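Local atomic coordinates of putative hemin ABC transport system, membrane protein (Burkholderia cenocepacia J2315, PDB entry 5B57), a protein that probably serves as the membrane-spanning permease subunit of an ABC importer that carries heme across the cell membrane. Residues Ala65-Ala70 and Pro106-Ala111; Leu112-Gly117 and Leu340-Ala345; Gly119-Ala124 and Leu296-Leu301; Ile308-Leu313 and Pro370-Leu375; Asp346-Thr351 and Gly361-Leu366. All blocks are in the same frame, centred on the assembly; numbering follows the deposited sequence.

Contact 1: Ala65-Ala70 and Pro106-Ala111; sequences AMSVVA and PRVVLA
Val108 meets Ser67 and Ala70 with its two methyl branches, one for each partner. The chi1 of Val108 is 169°. This places CG1 opposite the backbone N and turns CG2 to the N side. CG1 goes to Ser67 and CG2 to Ala70. The apolar pair is Ala70 CB with Val108 CG2, 3.6 Å apart. The CB of Ala70 points toward the other helix, and the two CA atoms of Ala70 and Val108 stand 6.8 Å apart. Ser67 lies one turn earlier. Its chi1 of -155° swings OG away from its own N, to the side of the carbonyl carbon. Ser67 OG then lies 3.7 Å from Val108 CG1. This is a van der Waals touch of a hydroxyl with a methyl group. The valine fork thus sits against two small side chains spaced three residues apart on one face of helix 54-72. Leu343 and Leu347 of helix 327-352 also pack on Ala70. The backbone adds a polar tie nearby, because Ala70 O accepts a hydrogen bond from Arg104 NH2. One residue before Val108, Arg107 forms salt bridges with Asp346 and Asp357. The contact joins helix 54-72 to helix 94-128. It is a side-by-side pairing of two predicted membrane helices, in keeping with the all-helical permease fold of the FecCD family.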
# COMPACT_ATOMS: atom_id res chain seq x y z
N ALA A 65 -13.35 -13.92 35.08
CA ALA A 65 -13.95 -15.23 35.30
C ALA A 65 -13.05 -16.34 34.78
O ALA A 65 -12.55 -17.15 35.56
CB ALA A 65 -15.31 -15.34 34.62
N MET A 66 -12.87 -16.37 33.47
CA MET A 66 -11.94 -17.28 32.82
C MET A 66 -10.62 -17.41 33.57
O MET A 66 -10.12 -18.52 33.82
CB MET A 66 -11.67 -16.81 31.40
CG MET A 66 -10.45 -17.44 30.83
SD MET A 66 -10.77 -18.03 29.18
CE MET A 66 -11.96 -19.33 29.53
N SER A 67 -10.04 -16.27 33.96
CA SER A 67 -8.81 -16.27 34.75
C SER A 67 -8.92 -17.18 35.97
O SER A 67 -8.09 -18.06 36.19
CB SER A 67 -8.49 -14.84 35.16
OG SER A 67 -7.13 -14.70 35.40
N VAL A 68 -9.96 -16.97 36.79
CA VAL A 68 -10.18 -17.79 37.97
C VAL A 68 -10.25 -19.26 37.60
O VAL A 68 -9.62 -20.11 38.25
CB VAL A 68 -11.45 -17.32 38.70
CG1 VAL A 68 -12.02 -18.42 39.59
CG2 VAL A 68 -11.15 -16.11 39.53
N VAL A 69 -11.01 -19.60 36.55
CA VAL A 69 -11.10 -21.01 36.22
C VAL A 69 -9.76 -21.53 35.73
O VAL A 69 -9.44 -22.70 35.95
CB VAL A 69 -12.24 -21.29 35.21
CG1 VAL A 69 -12.91 -20.01 34.85
CG2 VAL A 69 -11.75 -22.04 33.96
N ALA A 70 -8.93 -20.67 35.14
CA ALA A 70 -7.64 -21.13 34.62
C ALA A 70 -6.78 -21.78 35.69
O ALA A 70 -6.05 -22.74 35.40
CB ALA A 70 -6.88 -19.98 33.98
N PRO A 106 1.85 -17.93 38.23
CA PRO A 106 2.74 -17.18 37.31
C PRO A 106 2.43 -17.44 35.85
O PRO A 106 2.63 -16.55 35.01
CB PRO A 106 4.15 -17.68 37.67
CG PRO A 106 4.00 -18.33 39.00
CD PRO A 106 2.62 -18.92 38.99
N ARG A 107 1.92 -18.62 35.53
CA ARG A 107 1.58 -18.90 34.15
C ARG A 107 0.29 -18.20 33.76
O ARG A 107 0.19 -17.63 32.67
CB ARG A 107 1.48 -20.41 33.95
CG ARG A 107 0.96 -20.80 32.62
CD ARG A 107 1.55 -22.10 32.16
NE ARG A 107 0.90 -22.50 30.92
CZ ARG A 107 1.21 -23.60 30.26
NH1 ARG A 107 2.16 -24.40 30.72
NH2 ARG A 107 0.58 -23.91 29.14
N VAL A 108 -0.70 -18.20 34.64
CA VAL A 108 -1.94 -17.49 34.33
C VAL A 108 -1.68 -16.00 34.25
O VAL A 108 -2.14 -15.33 33.32
CB VAL A 108 -3.04 -17.82 35.35
CG1 VAL A 108 -4.18 -16.87 35.15
CG2 VAL A 108 -3.52 -19.25 35.16
N VAL A 109 -0.92 -15.45 35.20
CA VAL A 109 -0.59 -14.03 35.17
C VAL A 109 0.22 -13.69 33.91
O VAL A 109 -0.01 -12.65 33.28
CB VAL A 109 0.12 -13.62 36.47
CG1 VAL A 109 1.26 -12.70 36.21
CG2 VAL A 109 -0.83 -12.89 37.29
N LEU A 110 1.15 -14.55 33.50
CA LEU A 110 1.92 -14.27 32.30
C LEU A 110 1.01 -14.20 31.08
O LEU A 110 1.16 -13.30 30.24
CB LEU A 110 3.03 -15.31 32.09
CG LEU A 110 4.02 -15.05 30.94
CD1 LEU A 110 4.87 -13.83 31.21
CD2 LEU A 110 4.92 -16.21 30.70
N ALA A 111 0.05 -15.12 30.97
CA ALA A 111 -0.90 -15.05 29.86
C ALA A 111 -1.68 -13.73 29.85
O ALA A 111 -1.93 -13.19 28.77
CB ALA A 111 -1.86 -16.24 29.89

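Contact 2: Leu112-Gly117 and Leu340-Ala345; sequences LLVGGG and LLTLAA
Thr342 faces Gly115 with a chi1 of -55°, which sets OG1 beside its own backbone N and sends CG2 opposite that N. CG2 thereby reaches Val114, and the methyl CG1 of Val114 lies 3.9 Å from Thr342 CG2. These two side chains cross at about a right angle. Thr342 CB rests 3.8 Å from Gly115 CA, so the threonine lies directly on the glycine backbone. Its hydroxyl also sits over Gly115, but its hydrogen bond goes to Gly338 O on its own helix. The second pair is Leu112 and Leu343. Leu343 has CG opposite its backbone N (chi1 -179°), whereas Leu112 has CG beside N. Leu112 points away at its CB but bends back, and its CD2 meets Leu343 CD2 at 3.9 Å. The CA atoms of Gly115 and Thr342 are 5.1 Å apart. The segment axes approach to 7.7 Å at 137° between their directions. Met66 of helix 54-72 packs on Leu343, and Ile311 packs on Thr342. Such glycine-mediated close packing is characteristic of transmembrane helix crossings, here between helices 94-128 and 327-352 of a FecCD-type permease.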
# COMPACT_ATOMS: atom_id res chain seq x y z
N LEU A 112 -2.05 -13.18 31.01
CA LEU A 112 -2.71 -11.87 31.02
C LEU A 112 -1.76 -10.76 30.58
O LEU A 112 -2.16 -9.88 29.81
CB LEU A 112 -3.27 -11.55 32.40
CG LEU A 112 -4.40 -12.44 32.87
CD1 LEU A 112 -4.78 -12.07 34.27
CD2 LEU A 112 -5.58 -12.32 31.93
N LEU A 113 -0.51 -10.77 31.06
CA LEU A 113 0.47 -9.77 30.64
C LEU A 113 0.77 -9.84 29.15
O LEU A 113 0.94 -8.79 28.51
CB LEU A 113 1.77 -9.93 31.42
CG LEU A 113 1.83 -9.47 32.87
CD1 LEU A 113 3.28 -9.57 33.31
CD2 LEU A 113 1.28 -8.06 33.00
N VAL A 114 0.84 -11.05 28.58
CA VAL A 114 1.12 -11.19 27.16
C VAL A 114 -0.06 -10.70 26.33
O VAL A 114 0.08 -9.85 25.44
CB VAL A 114 1.49 -12.66 26.83
CG1 VAL A 114 1.25 -12.95 25.40
CG2 VAL A 114 2.94 -12.91 27.12
N GLY A 115 -1.25 -11.23 26.60
CA GLY A 115 -2.43 -10.79 25.87
C GLY A 115 -2.68 -9.30 25.98
O GLY A 115 -2.77 -8.60 24.98
N GLY A 116 -2.83 -8.80 27.20
CA GLY A 116 -3.00 -7.37 27.38
C GLY A 116 -1.88 -6.57 26.73
O GLY A 116 -2.12 -5.51 26.15
N GLY A 117 -0.65 -7.07 26.82
CA GLY A 117 0.47 -6.35 26.22
C GLY A 117 0.35 -6.24 24.71
O GLY A 117 0.44 -5.15 24.14
N LEU A 340 -7.96 -11.83 27.29
CA LEU A 340 -8.97 -12.88 27.21
C LEU A 340 -8.62 -13.93 26.15
O LEU A 340 -8.73 -15.14 26.40
CB LEU A 340 -10.36 -12.28 26.95
CG LEU A 340 -11.43 -13.36 26.97
CD1 LEU A 340 -11.46 -14.12 28.31
CD2 LEU A 340 -12.77 -12.74 26.69
N LEU A 341 -8.17 -13.51 24.98
CA LEU A 341 -7.88 -14.48 23.93
C LEU A 341 -6.62 -15.31 24.24
O LEU A 341 -6.60 -16.53 24.02
CB LEU A 341 -7.75 -13.76 22.58
CG LEU A 341 -9.04 -13.18 21.99
CD1 LEU A 341 -8.71 -12.10 20.99
CD2 LEU A 341 -9.90 -14.25 21.35
N THR A 342 -5.55 -14.68 24.73
CA THR A 342 -4.31 -15.41 25.02
C THR A 342 -4.54 -16.50 26.06
O THR A 342 -4.08 -17.63 25.91
CB THR A 342 -3.25 -14.45 25.54
OG1 THR A 342 -3.08 -13.39 24.60
CG2 THR A 342 -1.94 -15.16 25.77
N LEU A 343 -5.21 -16.13 27.14
CA LEU A 343 -5.55 -17.07 28.18
C LEU A 343 -6.42 -18.21 27.64
O LEU A 343 -6.17 -19.39 27.93
CB LEU A 343 -6.25 -16.28 29.28
CG LEU A 343 -6.77 -16.86 30.57
CD1 LEU A 343 -5.61 -17.38 31.40
CD2 LEU A 343 -7.44 -15.69 31.22
N ALA A 344 -7.44 -17.88 26.85
CA ALA A 344 -8.22 -18.92 26.18
C ALA A 344 -7.32 -19.84 25.36
O ALA A 344 -7.56 -21.06 25.31
CB ALA A 344 -9.29 -18.28 25.29
N ALA A 345 -6.28 -19.27 24.74
CA ALA A 345 -5.33 -20.06 23.94
C ALA A 345 -4.43 -20.93 24.81
O ALA A 345 -4.08 -22.04 24.38
CB ALA A 345 -4.48 -19.15 23.07

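Contact 3: Gly119-Ala124 and Leu296-Leu301; sequences GATGAA and LAVGAL
Thr121 loses more surface to this contact than any other residue of the two segments, followed by Val298 and Ala297. Its CB points toward helix 283-305, and its two branches go to different partners. The methyl CG2 meets Ala297 CB at 3.9 Å. The hydroxyl OG1 lies 3.7 Å from Val298 CG2. A chi1 of 48° explains this split: OG1 stands between the backbone N and the carbonyl carbon, while CG2 lies opposite that carbon. Val298 has a chi1 of 176°. Its CG1 is opposite its N, and CG2 is the branch left on the N side, facing the threonine. The side chains of Thr121 and Val298 meet at a slant. Ala297 simply offers its CB, which points toward helix 94-128. The backbones stay well apart, with 7.6 Å between the CA atoms of Thr121 and Ala297. Pro136, from a loop, packs on both Thr121 and Val298. Leu331 and Ala335 of helix 327-352 touch Ala120, so helix 94-128 has neighbours besides helix 283-305 at this level. All three touching residues are buried. The buried hydroxyl is satisfied within its own helix, since Thr121 OG1 is hydrogen-bonded to Gly117 O and weakly to Phe118 O. The threonine therefore presents a methyl group and an already engaged oxygen to its neighbours, and the link between the helices rests on van der Waals packing.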
# COMPACT_ATOMS: atom_id res chain seq x y z
N GLY A 119 -2.30 -6.84 22.73
CA GLY A 119 -3.52 -6.12 22.38
C GLY A 119 -3.32 -4.61 22.35
O GLY A 119 -3.63 -3.95 21.35
N ALA A 120 -2.77 -4.06 23.44
CA ALA A 120 -2.60 -2.62 23.58
C ALA A 120 -1.53 -2.08 22.63
O ALA A 120 -1.73 -1.05 21.99
CB ALA A 120 -2.26 -2.28 25.03
N THR A 121 -0.37 -2.73 22.55
CA THR A 121 0.65 -2.20 21.65
C THR A 121 0.22 -2.29 20.19
O THR A 121 0.61 -1.45 19.38
CB THR A 121 2.01 -2.90 21.85
OG1 THR A 121 1.85 -4.32 21.88
CG2 THR A 121 2.71 -2.41 23.14
N GLY A 122 -0.61 -3.28 19.85
CA GLY A 122 -1.10 -3.38 18.48
C GLY A 122 -2.06 -2.25 18.14
O GLY A 122 -1.95 -1.62 17.08
N ALA A 123 -3.02 -2.00 19.04
CA ALA A 123 -3.90 -0.85 18.92
C ALA A 123 -3.12 0.43 18.69
O ALA A 123 -3.46 1.24 17.81
CB ALA A 123 -4.78 -0.75 20.16
N ALA A 124 -2.03 0.63 19.45
CA ALA A 124 -1.23 1.84 19.27
C ALA A 124 -0.57 1.85 17.90
O ALA A 124 -0.69 2.84 17.16
CB ALA A 124 -0.19 1.96 20.38
N LEU A 296 9.40 -1.38 24.53
CA LEU A 296 9.60 -1.70 25.94
C LEU A 296 8.63 -2.78 26.42
O LEU A 296 9.05 -3.69 27.15
CB LEU A 296 9.46 -0.42 26.75
CG LEU A 296 9.51 -0.59 28.25
CD1 LEU A 296 10.88 -1.14 28.61
CD2 LEU A 296 9.24 0.72 28.94
N ALA A 297 7.33 -2.72 26.02
CA ALA A 297 6.38 -3.76 26.43
C ALA A 297 6.55 -5.09 25.68
O ALA A 297 6.60 -6.16 26.30
CB ALA A 297 4.95 -3.28 26.26
N VAL A 298 6.60 -5.04 24.35
CA VAL A 298 6.84 -6.26 23.57
C VAL A 298 8.19 -6.88 23.93
O VAL A 298 8.32 -8.10 24.03
CB VAL A 298 6.72 -5.95 22.07
CG1 VAL A 298 7.07 -7.18 21.24
CG2 VAL A 298 5.34 -5.46 21.75
N GLY A 299 9.22 -6.05 24.11
CA GLY A 299 10.53 -6.61 24.42
C GLY A 299 10.53 -7.37 25.73
O GLY A 299 11.13 -8.44 25.84
N ALA A 300 9.85 -6.83 26.74
CA ALA A 300 9.67 -7.55 27.98
C ALA A 300 8.95 -8.87 27.76
O ALA A 300 9.27 -9.86 28.42
CB ALA A 300 8.90 -6.69 28.98
N LEU A 301 7.99 -8.92 26.84
CA LEU A 301 7.11 -10.09 26.74
C LEU A 301 7.74 -11.22 25.95
O LEU A 301 7.72 -12.38 26.38
CB LEU A 301 5.78 -9.69 26.11
CG LEU A 301 4.97 -8.87 27.09
CD1 LEU A 301 3.78 -8.19 26.42
CD2 LEU A 301 4.55 -9.82 28.19

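Contact 4: Ile308-Leu313 and Pro370-Leu375; sequences IGFIGL and PFFLAL
Leu313 CD2 meets the ring of Phe372 at its edge, in the ring plane. The methyl carbon lies 3.4 Å from Phe372 CZ and 3.7 Å from Phe372 CE1. The two side chains cross at about a right angle. Phe310 adds a second, looser touch: Phe310 CE1 is 4.3 Å from Phe372 CE1, which sits at the edge of the Phe310 ring near its plane. All three side chains leave the backbone toward the opposite segment, which lets them meet although the CA atoms of Phe310 and Phe371 are 9.4 Å apart. One face of the Phe372 ring is covered by its chain neighbour, with Phe371 CE2 4.0 Å above the plane and offset toward the rim. Phe371 in turn meets the ring of His317, with the planes at about 85°. The contact joins the start of helix 311-323 to helix 360-378, within a fold consistent with other FecCD-type permeases. Phe310 occupies the N-cap position of helix 311-323. Gly309, modelled with a cis peptide before it, and Phe310 both have positive phi just before the helix. Ala365 of helix 360-378 also packs on the Phe310 ring. Further out, Gln126 NE2 donates a hydrogen bond to Gly312 O. Leu133 lies against Phe372. Ala208 of the second subunit packs on Phe310, and Ile204 of the second subunit packs on Phe372.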
# COMPACT_ATOMS: atom_id res chain seq x y z
N ILE A 308 4.97 -15.24 19.85
CA ILE A 308 3.53 -15.37 19.74
C ILE A 308 3.22 -14.00 19.22
O ILE A 308 3.69 -13.05 19.82
CB ILE A 308 2.87 -15.63 21.11
CG1 ILE A 308 3.55 -16.76 21.89
CG2 ILE A 308 1.42 -15.93 20.93
CD1 ILE A 308 3.93 -16.38 23.32
N GLY A 309 2.46 -13.82 18.13
CA GLY A 309 1.64 -14.81 17.48
C GLY A 309 0.21 -14.27 17.30
O GLY A 309 -0.69 -14.68 18.02
N PHE A 310 -0.01 -13.31 16.39
CA PHE A 310 -1.36 -12.91 15.93
C PHE A 310 -2.27 -12.14 16.89
O PHE A 310 -3.25 -11.57 16.42
CB PHE A 310 -2.18 -14.12 15.46
CG PHE A 310 -1.69 -14.71 14.19
CD1 PHE A 310 -2.14 -14.22 12.98
CD2 PHE A 310 -0.72 -15.72 14.21
CE1 PHE A 310 -1.65 -14.73 11.79
CE2 PHE A 310 -0.22 -16.25 13.02
CZ PHE A 310 -0.69 -15.75 11.80
N ILE A 311 -2.03 -12.14 18.21
CA ILE A 311 -2.98 -11.46 19.10
C ILE A 311 -3.03 -9.97 18.81
O ILE A 311 -4.11 -9.39 18.66
CB ILE A 311 -2.66 -11.73 20.59
CG1 ILE A 311 -3.31 -13.02 21.06
CG2 ILE A 311 -3.26 -10.63 21.51
CD1 ILE A 311 -2.66 -14.17 20.56
N GLY A 312 -1.86 -9.32 18.71
CA GLY A 312 -1.81 -7.88 18.50
C GLY A 312 -2.44 -7.40 17.19
O GLY A 312 -2.61 -6.19 17.01
N LEU A 313 -2.73 -8.32 16.25
CA LEU A 313 -3.53 -8.01 15.07
C LEU A 313 -5.01 -8.24 15.34
O LEU A 313 -5.82 -7.33 15.17
CB LEU A 313 -3.06 -8.87 13.89
CG LEU A 313 -2.36 -8.25 12.67
CD1 LEU A 313 -1.06 -7.56 13.03
CD2 LEU A 313 -2.07 -9.33 11.65
N PRO A 370 -8.50 -18.54 11.14
CA PRO A 370 -9.92 -18.16 10.97
C PRO A 370 -10.19 -16.66 10.96
O PRO A 370 -11.10 -16.21 10.25
CB PRO A 370 -10.61 -18.82 12.17
CG PRO A 370 -9.52 -18.95 13.18
CD PRO A 370 -8.30 -19.30 12.38
N PHE A 371 -9.43 -15.86 11.71
CA PHE A 371 -9.60 -14.41 11.65
C PHE A 371 -9.37 -13.86 10.25
O PHE A 371 -10.14 -13.03 9.76
CB PHE A 371 -8.66 -13.72 12.62
CG PHE A 371 -8.67 -12.22 12.50
CD1 PHE A 371 -9.70 -11.48 13.07
CD2 PHE A 371 -7.68 -11.54 11.80
CE1 PHE A 371 -9.73 -10.10 12.96
CE2 PHE A 371 -7.71 -10.15 11.69
CZ PHE A 371 -8.73 -9.43 12.27
N PHE A 372 -8.27 -14.27 9.61
CA PHE A 372 -7.99 -13.78 8.26
C PHE A 372 -8.89 -14.44 7.23
O PHE A 372 -9.19 -13.84 6.20
CB PHE A 372 -6.51 -13.99 7.91
CG PHE A 372 -5.63 -12.87 8.36
CD1 PHE A 372 -5.14 -12.84 9.66
CD2 PHE A 372 -5.32 -11.83 7.50
CE1 PHE A 372 -4.35 -11.80 10.09
CE2 PHE A 372 -4.53 -10.80 7.92
CZ PHE A 372 -4.05 -10.78 9.23
N LEU A 373 -9.33 -15.68 7.47
CA LEU A 373 -10.34 -16.27 6.61
C LEU A 373 -11.66 -15.52 6.71
O LEU A 373 -12.37 -15.39 5.70
CB LEU A 373 -10.54 -17.74 6.97
CG LEU A 373 -10.29 -18.76 5.87
CD1 LEU A 373 -9.00 -18.43 5.16
CD2 LEU A 373 -10.22 -20.14 6.53
N ALA A 374 -12.01 -15.02 7.91
CA ALA A 374 -13.18 -14.15 8.06
C ALA A 374 -13.02 -12.81 7.32
O ALA A 374 -13.94 -12.37 6.62
CB ALA A 374 -13.46 -13.89 9.54
N LEU A 375 -11.89 -12.13 7.50
CA LEU A 375 -11.56 -10.96 6.70
C LEU A 375 -11.77 -11.21 5.21
O LEU A 375 -12.46 -10.43 4.54
CB LEU A 375 -10.11 -10.54 6.95
CG LEU A 375 -9.83 -9.65 8.16
CD1 LEU A 375 -8.73 -8.66 7.80
CD2 LEU A 375 -11.10 -8.93 8.53

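Contact 5: Asp346-Thr351 and Gly361-Leu366; sequences DLAART and GVLTAL
Leu363 carries the contact alone on its side, reaching Ala348 and Ala349 of helix 327-352. The segment it belongs to begins with Gly361, whose backbone is hydrogen-bonded to Leu234. This ties the first turn of helix 360-378 to the end of helix 223-234. Val362 turns to another partner and packs on Leu216 of the second subunit. Leu363 follows, with its CB toward helix 327-352. Its chi1 of -97° and chi2 of -61° spread the two methyl groups over neighbouring alanines. Leu363 CD1 lies 4.0 Å from Ala348 CB, and Leu363 CD2 lies 4.2 Å from Ala349 CB. The alanine side chains are short, so the leucine spans most of the gap: the CA atoms of Ala349 and Leu363 are 6.9 Å apart. Ile358, from the connection between the helices, also packs on Leu363. The two helices follow each other in the chain and are joined by only seven residues, so this is a local contact near the turn that links the last two helices of the FecCD-type fold. Thr364 comes next and faces the loop before helix 311-323. Its OG1 lies near Gly309 O, a weak bond at most, since Gly361 O is also within reach. Ile308 packs on Thr364 as well. Ala365 turns to Ala208 of the second subunit. Leu366 ends the segment against Ala212 of that same subunit.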
# COMPACT_ATOMS: atom_id res chain seq x y z
N ASP A 346 -4.01 -20.45 26.00
CA ASP A 346 -3.11 -21.26 26.83
C ASP A 346 -3.87 -22.29 27.63
O ASP A 346 -3.39 -23.41 27.83
CB ASP A 346 -2.28 -20.39 27.77
CG ASP A 346 -1.12 -21.17 28.43
OD1 ASP A 346 -0.20 -21.60 27.70
OD2 ASP A 346 -1.12 -21.33 29.68
N LEU A 347 -5.07 -21.92 28.10
CA LEU A 347 -5.99 -22.93 28.59
C LEU A 347 -6.26 -23.99 27.54
O LEU A 347 -6.42 -25.17 27.88
CB LEU A 347 -7.27 -22.25 29.01
CG LEU A 347 -7.80 -22.77 30.32
CD1 LEU A 347 -8.27 -21.56 31.05
CD2 LEU A 347 -8.93 -23.73 30.02
N ALA A 348 -6.30 -23.62 26.25
CA ALA A 348 -6.48 -24.63 25.22
C ALA A 348 -5.26 -25.55 25.09
O ALA A 348 -5.42 -26.76 24.92
CB ALA A 348 -6.80 -23.97 23.89
N ALA A 349 -4.04 -25.02 25.16
CA ALA A 349 -2.87 -25.88 24.95
C ALA A 349 -2.72 -26.89 26.09
O ALA A 349 -2.54 -28.09 25.87
CB ALA A 349 -1.60 -25.03 24.85
N ARG A 350 -2.82 -26.41 27.35
CA ARG A 350 -2.67 -27.27 28.51
C ARG A 350 -3.83 -28.26 28.66
O ARG A 350 -3.93 -28.98 29.65
CB ARG A 350 -2.54 -26.42 29.78
CG ARG A 350 -1.14 -26.40 30.38
CD ARG A 350 -1.05 -27.31 31.64
NE ARG A 350 0.27 -27.94 31.86
CZ ARG A 350 0.62 -29.13 31.38
NH1 ARG A 350 -0.22 -29.83 30.63
NH2 ARG A 350 1.83 -29.61 31.64
N THR A 351 -4.70 -28.32 27.66
CA THR A 351 -5.94 -29.09 27.80
C THR A 351 -6.26 -30.04 26.64
O THR A 351 -6.36 -31.25 26.85
CB THR A 351 -7.12 -28.12 28.02
OG1 THR A 351 -7.08 -27.62 29.36
CG2 THR A 351 -8.45 -28.80 27.75
N GLY A 361 2.38 -20.49 20.45
CA GLY A 361 2.34 -19.93 19.11
C GLY A 361 1.48 -20.75 18.17
O GLY A 361 0.84 -20.21 17.28
N VAL A 362 1.45 -22.08 18.37
CA VAL A 362 0.65 -22.93 17.51
C VAL A 362 -0.82 -22.62 17.69
O VAL A 362 -1.57 -22.51 16.71
CB VAL A 362 0.95 -24.42 17.76
CG1 VAL A 362 -0.30 -25.24 17.60
CG2 VAL A 362 2.01 -24.94 16.77
N LEU A 363 -1.25 -22.41 18.94
CA LEU A 363 -2.66 -22.11 19.21
C LEU A 363 -3.04 -20.69 18.77
O LEU A 363 -4.11 -20.48 18.20
CB LEU A 363 -2.96 -22.32 20.70
CG LEU A 363 -3.58 -23.65 21.11
CD1 LEU A 363 -4.89 -23.81 20.43
CD2 LEU A 363 -2.71 -24.85 20.79
N THR A 364 -2.17 -19.71 18.98
CA THR A 364 -2.54 -18.38 18.50
C THR A 364 -2.59 -18.31 16.98
O THR A 364 -3.34 -17.50 16.43
CB THR A 364 -1.62 -17.31 19.07
OG1 THR A 364 -0.27 -17.54 18.65
CG2 THR A 364 -1.68 -17.39 20.53
N ALA A 365 -1.80 -19.13 16.27
CA ALA A 365 -1.94 -19.20 14.82
C ALA A 365 -3.27 -19.81 14.44
O ALA A 365 -3.81 -19.51 13.36
CB ALA A 365 -0.81 -20.00 14.19
N LEU A 366 -3.82 -20.67 15.28
CA LEU A 366 -5.12 -21.22 14.95
C LEU A 366 -6.26 -20.26 15.27
O LEU A 366 -7.41 -20.58 14.97
CB LEU A 366 -5.31 -22.55 15.68
CG LEU A 366 -4.28 -23.57 15.24
CD1 LEU A 366 -4.36 -24.75 16.18
CD2 LEU A 366 -4.51 -23.96 13.78

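In the fold
Helix 94-128 is shared by contacts 1, 2 and 3, which come one after another along it. Centres 1 and 2 are 9 Å apart, 2 and 3 are 12 Å apart, and 1 and 3 are 19 Å apart. Helix 327-352 serves contacts 2 and 5, and helix 360-378 serves contacts 4 and 5. Contact 1 closes first in the chain. Contact 3 falls between the two segments of contact 2, and contact 5 between those of contact 4. Ile311 of contact 4 also reaches Gly119 of contact 3. Contacts 4 and 5 both reach the second subunit, so a chain of packing runs from helix 94-128, central to these contacts, to the dimer interface.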